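Side-chain contact in putative drug/sodium antiporter (PDB 4Z3N), which probably exports the genotoxin colibactin across the cell membrane as a MATE-family antiporter: residues A[390-395]-A[406-411]. Sequence-based numbering, arbitrary orientation.
Sequences LLASEY and VLLTLM
Ser393 and Leu408 face each other across an antiparallel helical hairpin in the second MatE half of the transporter, where helix 382-399 turns through a short link into helix 402-413. Their CA atoms, 6.6 Å apart, set the register. The axes of the two segments run at 161° to one another and approach to 8.9 Å, and Leu408 is the largest side chain in the contact, set against the small Ala392 and Ser393.

Leu408 spans the gap with a single branch. Its CG lies anti to the carbonyl carbon (chi1 -74°), and from there CD1 reaches the methyl of Ala392, with Leu408 CD1 3.4 Å from Ala392 CB. The other end of the same leucine is met by the serine: Ser393 OG lies 3.8 Å from Leu408 CB, a van der Waals approach with the hydroxyl beside the root of the leucine side chain.

Beside this apolar contact the link is polar and indirect. Ser393 OG and Thr409 OG1 are 3.7 Å apart and share a water, at 2.9 Å from Ser393 OG and 3.1 Å from Thr409 OG1. No direct hydrogen bond joins 390-395 to 406-411; the water bridges them. Thr409 OG1 is also hydrogen-bonded to the carbonyl oxygen of Ser405, one turn back on its own helix, while Ser405 OG, just outside the segment, is hydrogen-bonded to the carbonyl oxygen of Ser393, a direct tie between the two helices.

Around the pair, helix 250-284 packs against Thr409 through Met266 and Ile269, and Leu454 touches Ala392. On the first helix, Leu391 and Tyr395 lean on helices 286-322 and 326-358, joining the hairpin to the rest of the bundle.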
# COMPACT_ATOMS: atom_id res chain seq x y z
N LEU A 390 -6.27 -5.46 -9.36
CA LEU A 390 -6.07 -4.70 -8.13
C LEU A 390 -7.23 -3.71 -7.81
O LEU A 390 -7.62 -3.58 -6.65
CB LEU A 390 -4.74 -3.96 -8.19
CG LEU A 390 -4.39 -3.27 -6.88
CD1 LEU A 390 -2.98 -3.58 -6.53
CD2 LEU A 390 -4.59 -1.76 -6.94
N LEU A 391 -7.78 -3.03 -8.82
CA LEU A 391 -8.98 -2.21 -8.64
C LEU A 391 -10.22 -3.08 -8.36
O LEU A 391 -11.09 -2.69 -7.57
CB LEU A 391 -9.21 -1.32 -9.87
CG LEU A 391 -8.17 -0.19 -10.09
CD1 LEU A 391 -8.37 0.55 -11.43
CD2 LEU A 391 -8.13 0.78 -8.90
N ALA A 392 -10.30 -4.25 -8.99
CA ALA A 392 -11.36 -5.19 -8.64
C ALA A 392 -11.33 -5.52 -7.14
O ALA A 392 -12.39 -5.65 -6.51
CB ALA A 392 -11.24 -6.47 -9.47
N SER A 393 -10.13 -5.64 -6.55
CA SER A 393 -9.99 -5.88 -5.11
C SER A 393 -10.51 -4.73 -4.24
O SER A 393 -11.12 -4.94 -3.20
CB SER A 393 -8.54 -6.15 -4.74
OG SER A 393 -8.19 -7.48 -5.06
N GLU A 394 -10.22 -3.52 -4.68
CA GLU A 394 -10.69 -2.33 -4.00
C GLU A 394 -12.23 -2.29 -3.98
O GLU A 394 -12.83 -1.94 -2.96
CB GLU A 394 -10.12 -1.08 -4.70
CG GLU A 394 -9.99 0.15 -3.81
CD GLU A 394 -8.90 -0.01 -2.75
OE1 GLU A 394 -8.34 -1.13 -2.67
OE2 GLU A 394 -8.61 0.96 -2.00
N TYR A 395 -12.85 -2.67 -5.11
CA TYR A 395 -14.30 -2.70 -5.26
C TYR A 395 -14.99 -3.62 -4.24
O TYR A 395 -16.00 -3.26 -3.61
CB TYR A 395 -14.67 -3.12 -6.70
CG TYR A 395 -16.17 -3.17 -6.98
CD1 TYR A 395 -16.90 -4.31 -6.69
CD2 TYR A 395 -16.84 -2.09 -7.53
CE1 TYR A 395 -18.24 -4.39 -6.93
CE2 TYR A 395 -18.20 -2.15 -7.78
CZ TYR A 395 -18.90 -3.31 -7.47
OH TYR A 395 -20.27 -3.42 -7.71
N VAL A 406 -9.45 -11.10 -1.64
CA VAL A 406 -8.36 -12.04 -1.38
C VAL A 406 -8.23 -13.06 -2.51
O VAL A 406 -7.13 -13.39 -2.93
CB VAL A 406 -8.57 -12.76 -0.04
CG1 VAL A 406 -7.48 -13.83 0.18
CG2 VAL A 406 -8.58 -11.74 1.09
N LEU A 407 -9.36 -13.51 -3.03
CA LEU A 407 -9.38 -14.40 -4.20
C LEU A 407 -8.57 -13.84 -5.38
O LEU A 407 -7.85 -14.58 -6.04
CB LEU A 407 -10.81 -14.67 -4.64
CG LEU A 407 -10.90 -15.47 -5.94
CD1 LEU A 407 -10.16 -16.83 -5.83
CD2 LEU A 407 -12.36 -15.63 -6.41
N LEU A 408 -8.69 -12.54 -5.64
CA LEU A 408 -8.02 -11.94 -6.78
C LEU A 408 -6.53 -11.74 -6.49
O LEU A 408 -5.69 -11.86 -7.38
CB LEU A 408 -8.69 -10.62 -7.16
CG LEU A 408 -10.04 -10.78 -7.86
CD1 LEU A 408 -10.84 -9.48 -7.86
CD2 LEU A 408 -9.85 -11.31 -9.27
N THR A 409 -6.21 -11.45 -5.25
CA THR A 409 -4.81 -11.29 -4.87
C THR A 409 -4.08 -12.64 -4.89
O THR A 409 -2.90 -12.72 -5.25
CB THR A 409 -4.70 -10.63 -3.50
OG1 THR A 409 -5.41 -9.39 -3.54
CG2 THR A 409 -3.25 -10.36 -3.16
N LEU A 410 -4.78 -13.70 -4.51
CA LEU A 410 -4.21 -15.04 -4.52
C LEU A 410 -4.00 -15.52 -5.93
O LEU A 410 -3.02 -16.18 -6.25
CB LEU A 410 -5.11 -16.01 -3.77
CG LEU A 410 -5.08 -15.90 -2.26
CD1 LEU A 410 -6.11 -16.84 -1.66
CD2 LEU A 410 -3.69 -16.21 -1.76
N MET A 411 -4.97 -15.18 -6.77
CA MET A 411 -4.94 -15.54 -8.17
C MET A 411 -3.80 -14.82 -8.86
O MET A 411 -3.23 -15.34 -9.81
CB MET A 411 -6.27 -15.19 -8.83
CG MET A 411 -6.46 -15.80 -10.22
SD MET A 411 -6.77 -17.58 -10.16
CE MET A 411 -7.03 -17.77 -8.40
O HOH W 1 -5.49 -7.60 -6.12